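PDB 3LD1: replicase polyprotein 1a from Avian infectious bronchitis virus, which is of unknown function but represents a portion of nsp2, a non-structural protein cleaved from the viral replicase polyprotein. Local coordinates for residues A[200-213]-A[222-234]. The protein carries 3 engineered substitutions. Sequence-based numbering, arbitrary orientation.
Sequences ALKMAFAKCAKSIT and VVREFAGTCLASI
Glu225 reaches across to Thr213 and shows how a single buried carboxylate can tie the loop after one helix to the connection that follows a hairpin strand. Its chain bends at chi2 (80°), presenting both oxygens to one residue: OE1 accepts from Thr213 N at 2.7 Å, the donor lying 20° out of the carboxylate plane on the syn side, while OE2 takes the Thr213 OG1 hydroxyl through its syn lone pair. Held by both groups, the carboxylate has little freedom to rotate. Arg224 N closes the ring of bonds on Thr213 O, 3.0 Å away. Packing is also close further back, where Cys208 CB lies 3.4 Å from Glu225 CB and Cys208 SG meets the edge of the Phe226 ring, whose face carries Val223 CG1. One turn earlier, within the helix, Ala204 CB sits 3.6 Å from Thr229 CB and touches Leu231 CD1; the Leu231 side chain also packs on Phe181 of helix 174-185.

The other flank is looser and wetter. Lys207, extended with CG anti to its backbone N (chi1 -170°), runs past Glu225 O and ends near Gly228, where a water bound to Gly228 O makes a weak link to NZ. A second water bridges Ala200 O and Cys230 N. These contacts close a helix–β-hairpin–helix arrangement: helix 194-207 leads into hairpin 214-217/220-223, and the connection 224-231 folds back against that helix before helix 232-243.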
loop_
_atom_site.group_PDB
_atom_site.type_symbol
_atom_site.label_atom_id
_atom_site.label_comp_id
_atom_site.label_asym_id
_atom_site.label_seq_id
_atom_site.Cartn_x
_atom_site.Cartn_y
_atom_site.Cartn_z
ATOM N N ALA A 200 4.994 4.244 11.796
ATOM C CA ALA A 200 5.355 3.724 10.488
ATOM C C ALA A 200 4.077 3.199 9.799
ATOM O O ALA A 200 3.869 3.309 8.586
ATOM C CB ALA A 200 6.358 2.630 10.684
ATOM N N LEU A 201 3.193 2.696 10.620
ATOM C CA LEU A 201 2.020 2.088 10.126
ATOM C C LEU A 201 1.002 3.093 9.656
ATOM O O LEU A 201 0.275 2.862 8.697
ATOM C CB LEU A 201 1.436 1.267 11.245
ATOM C CG LEU A 201 0.412 0.267 10.882
ATOM C CD1 LEU A 201 1.083 -0.667 9.869
ATOM C CD2 LEU A 201 0.158 -0.392 12.171
ATOM N N LYS A 202 0.922 4.225 10.323
ATOM C CA LYS A 202 0.108 5.308 9.732
ATOM C C LYS A 202 0.664 5.660 8.347
ATOM O O LYS A 202 -0.071 5.708 7.359
ATOM C CB LYS A 202 0.121 6.577 10.613
ATOM C CG LYS A 202 -0.464 6.461 12.055
ATOM C CD LYS A 202 -0.108 7.755 12.858
ATOM C CE LYS A 202 -0.924 7.801 14.169
ATOM N NZ LYS A 202 -0.219 8.675 15.168
ATOM N N MET A 203 1.972 5.883 8.264
ATOM C CA MET A 203 2.588 6.261 7.007
ATOM C C MET A 203 2.218 5.219 5.950
ATOM O O MET A 203 1.775 5.554 4.857
ATOM C CB MET A 203 4.081 6.447 7.163
ATOM C CG MET A 203 4.721 6.914 5.837
ATOM S SD MET A 203 4.881 5.515 4.647
ATOM C CE MET A 203 6.655 5.277 4.645
ATOM N N ALA A 204 2.319 3.951 6.315
ATOM C CA ALA A 204 2.044 2.892 5.382
ATOM C C ALA A 204 0.580 2.826 5.025
ATOM O O ALA A 204 0.247 2.539 3.850
ATOM C CB ALA A 204 2.533 1.555 5.933
ATOM N N PHE A 205 -0.324 3.095 5.982
ATOM C CA PHE A 205 -1.779 3.042 5.606
ATOM C C PHE A 205 -2.156 4.252 4.687
ATOM O O PHE A 205 -3.060 4.145 3.891
ATOM C CB PHE A 205 -2.739 2.960 6.823
ATOM C CG PHE A 205 -2.867 1.548 7.465
ATOM C CD1 PHE A 205 -3.160 0.432 6.694
ATOM C CD2 PHE A 205 -2.733 1.397 8.820
ATOM C CE1 PHE A 205 -3.235 -0.799 7.237
ATOM C CE2 PHE A 205 -2.844 0.168 9.410
ATOM C CZ PHE A 205 -3.096 -0.964 8.609
ATOM N N ALA A 206 -1.440 5.366 4.825
ATOM C CA ALA A 206 -1.551 6.497 3.941
ATOM C C ALA A 206 -1.069 6.042 2.579
ATOM O O ALA A 206 -1.696 6.330 1.563
ATOM C CB ALA A 206 -0.669 7.698 4.447
ATOM N N LYS A 207 0.025 5.272 2.548
ATOM C CA LYS A 207 0.637 5.050 1.243
ATOM C C LYS A 207 -0.295 4.256 0.411
ATOM O O LYS A 207 -0.278 4.355 -0.807
ATOM C CB LYS A 207 2.033 4.441 1.274
ATOM C CG LYS A 207 2.717 4.450 -0.114
ATOM C CD LYS A 207 4.204 4.047 -0.110
ATOM C CE LYS A 207 4.803 3.882 -1.535
ATOM N NZ LYS A 207 6.123 3.138 -1.456
ATOM N N CYS A 208 -1.176 3.526 1.060
ATOM C CA CYS A 208 -1.999 2.729 0.270
ATOM C C CYS A 208 -3.460 2.954 0.482
ATOM O O CYS A 208 -4.291 2.169 0.020
ATOM C CB CYS A 208 -1.563 1.303 0.376
ATOM S SG CYS A 208 -1.821 0.565 1.904
ATOM N N ALA A 209 -3.780 4.074 1.131
ATOM C CA ALA A 209 -5.163 4.468 1.248
ATOM C C ALA A 209 -5.821 4.417 -0.129
ATOM O O ALA A 209 -6.943 3.875 -0.259
ATOM C CB ALA A 209 -5.259 5.877 1.788
ATOM N N LYS A 210 -5.111 4.962 -1.140
ATOM C CA LYS A 210 -5.726 5.405 -2.402
ATOM C C LYS A 210 -6.011 4.226 -3.358
ATOM O O LYS A 210 -7.121 4.053 -3.814
ATOM C CB LYS A 210 -4.827 6.452 -3.104
ATOM C CG LYS A 210 -5.537 7.750 -3.533
ATOM C CD LYS A 210 -5.274 8.888 -2.525
ATOM C CE LYS A 210 -6.120 10.169 -2.830
ATOM N NZ LYS A 210 -6.436 11.054 -1.608
ATOM N N SER A 211 -5.004 3.406 -3.668
ATOM C CA SER A 211 -5.190 2.259 -4.589
ATOM C C SER A 211 -4.214 1.210 -4.166
ATOM O O SER A 211 -3.238 1.503 -3.453
ATOM C CB SER A 211 -4.794 2.704 -5.976
ATOM O OG SER A 211 -3.582 3.449 -5.813
ATOM N N ILE A 212 -4.444 -0.014 -4.612
ATOM C CA ILE A 212 -3.430 -1.070 -4.479
ATOM C C ILE A 212 -3.133 -1.555 -5.891
ATOM O O ILE A 212 -4.065 -1.980 -6.580
ATOM C CB ILE A 212 -3.903 -2.198 -3.462
ATOM C CG1 ILE A 212 -3.270 -2.008 -2.081
ATOM C CG2 ILE A 212 -3.626 -3.631 -3.940
ATOM C CD1 ILE A 212 -3.824 -0.887 -1.295
ATOM N N THR A 213 -1.863 -1.438 -6.319
ATOM C CA THR A 213 -1.404 -1.828 -7.669
ATOM C C THR A 213 -0.454 -2.963 -7.565
ATOM O O THR A 213 0.666 -2.780 -7.046
ATOM C CB THR A 213 -0.536 -0.730 -8.341
ATOM O OG1 THR A 213 -1.011 0.525 -7.931
ATOM C CG2 THR A 213 -0.593 -0.803 -9.893
ATOM N N VAL A 222 4.577 -8.013 -6.769
ATOM C CA VAL A 222 4.862 -7.053 -5.720
ATOM C C VAL A 222 3.707 -6.056 -5.640
ATOM O O VAL A 222 3.098 -5.763 -6.612
ATOM C CB VAL A 222 6.251 -6.356 -5.840
ATOM C CG1 VAL A 222 7.220 -7.151 -6.731
ATOM C CG2 VAL A 222 6.138 -4.857 -6.236
ATOM N N VAL A 223 3.336 -5.653 -4.436
ATOM C CA VAL A 223 2.325 -4.634 -4.262
ATOM C C VAL A 223 3.119 -3.356 -4.184
ATOM O O VAL A 223 3.880 -3.148 -3.218
ATOM C CB VAL A 223 1.565 -4.871 -2.955
ATOM C CG1 VAL A 223 0.850 -3.617 -2.509
ATOM C CG2 VAL A 223 0.558 -5.941 -3.141
ATOM N N ARG A 224 3.028 -2.549 -5.239
ATOM C CA ARG A 224 3.752 -1.275 -5.277
ATOM C C ARG A 224 3.622 -0.550 -3.941
ATOM O O ARG A 224 4.622 -0.225 -3.324
ATOM C CB ARG A 224 3.204 -0.399 -6.406
ATOM C CG ARG A 224 3.630 -0.901 -7.839
ATOM C CD ARG A 224 4.608 0.102 -8.484
ATOM N NE ARG A 224 3.871 0.912 -9.447
ATOM C CZ ARG A 224 3.917 0.713 -10.765
ATOM N NH1 ARG A 224 4.723 -0.256 -11.267
ATOM N NH2 ARG A 224 3.171 1.477 -11.567
ATOM N N GLU A 225 2.392 -0.354 -3.462
ATOM C CA GLU A 225 2.166 0.548 -2.327
ATOM C C GLU A 225 2.834 0.187 -0.979
ATOM O O GLU A 225 3.107 1.069 -0.186
ATOM C CB GLU A 225 0.686 0.844 -2.141
ATOM C CG GLU A 225 0.082 1.561 -3.349
ATOM C CD GLU A 225 -0.255 0.618 -4.491
ATOM O OE1 GLU A 225 -0.227 -0.621 -4.348
ATOM O OE2 GLU A 225 -0.595 1.153 -5.543
ATOM N N PHE A 226 3.109 -1.084 -0.735
ATOM C CA PHE A 226 3.866 -1.496 0.446
ATOM C C PHE A 226 5.325 -1.284 0.291
ATOM O O PHE A 226 6.053 -1.536 1.242
ATOM C CB PHE A 226 3.736 -2.980 0.665
ATOM C CG PHE A 226 2.336 -3.439 0.852
ATOM C CD1 PHE A 226 1.350 -2.556 1.277
ATOM C CD2 PHE A 226 1.986 -4.773 0.599
ATOM C CE1 PHE A 226 0.007 -2.987 1.464
ATOM C CE2 PHE A 226 0.645 -5.230 0.792
ATOM C CZ PHE A 226 -0.338 -4.344 1.232
ATOM N N ALA A 227 5.775 -0.845 -0.886
ATOM C CA ALA A 227 7.174 -1.005 -1.198
ATOM C C ALA A 227 8.024 -0.186 -0.258
ATOM O O ALA A 227 8.920 -0.730 0.331
ATOM C CB ALA A 227 7.531 -0.745 -2.701
ATOM N N GLY A 228 7.830 1.092 -0.062
ATOM C CA GLY A 228 8.822 1.650 0.875
ATOM C C GLY A 228 8.175 1.899 2.235
ATOM O O GLY A 228 8.067 3.037 2.617
ATOM N N THR A 229 7.641 0.858 2.893
ATOM C CA THR A 229 6.993 0.993 4.182
ATOM C C THR A 229 7.294 -0.201 5.036
ATOM O O THR A 229 7.843 -1.222 4.573
ATOM C CB THR A 229 5.475 1.034 4.013
ATOM O OG1 THR A 229 4.952 -0.295 3.794
ATOM C CG2 THR A 229 5.099 1.992 2.842
ATOM N N CYS A 230 6.902 -0.121 6.284
ATOM C CA CYS A 230 7.054 -1.261 7.131
ATOM C C CYS A 230 6.176 -2.413 6.639
ATOM O O CYS A 230 6.158 -3.475 7.217
ATOM C CB CYS A 230 6.697 -0.888 8.559
ATOM S SG CYS A 230 4.926 -0.535 8.806
ATOM N N LEU A 231 5.394 -2.213 5.602
ATOM C CA LEU A 231 4.642 -3.328 5.106
ATOM C C LEU A 231 5.423 -4.038 3.995
ATOM O O LEU A 231 4.918 -5.020 3.448
ATOM C CB LEU A 231 3.270 -2.891 4.621
ATOM C CG LEU A 231 2.300 -2.379 5.695
ATOM C CD1 LEU A 231 0.910 -1.952 5.156
ATOM C CD2 LEU A 231 2.101 -3.439 6.761
ATOM N N ALA A 232 6.659 -3.621 3.728
ATOM C CA ALA A 232 7.478 -4.273 2.650
ATOM C C ALA A 232 7.615 -5.732 2.888
ATOM O O ALA A 232 7.758 -6.567 1.962
ATOM C CB ALA A 232 8.906 -3.702 2.555
ATOM N N SER A 233 7.653 -6.042 4.171
ATOM C CA SER A 233 7.948 -7.394 4.517
ATOM C C SER A 233 6.839 -8.313 3.913
ATOM O O SER A 233 7.013 -9.529 3.810
ATOM C CB SER A 233 8.086 -7.479 6.016
ATOM O OG SER A 233 6.791 -7.435 6.595
ATOM N N ILE A 234 5.703 -7.778 3.483
ATOM C CA ILE A 234 4.811 -8.684 2.797
ATOM C C ILE A 234 5.278 -8.944 1.322
ATOM O O ILE A 234 5.414 -10.093 0.871
ATOM C CB ILE A 234 3.303 -8.393 3.010
ATOM C CG1 ILE A 234 2.687 -7.883 1.761
ATOM C CG2 ILE A 234 2.939 -7.473 4.185
ATOM C CD1 ILE A 234 1.643 -8.782 1.347
HETATM O O HOH W 1 6.419 2.659 7.352
HETATM O O HOH W 2 7.839 4.914 0.933
#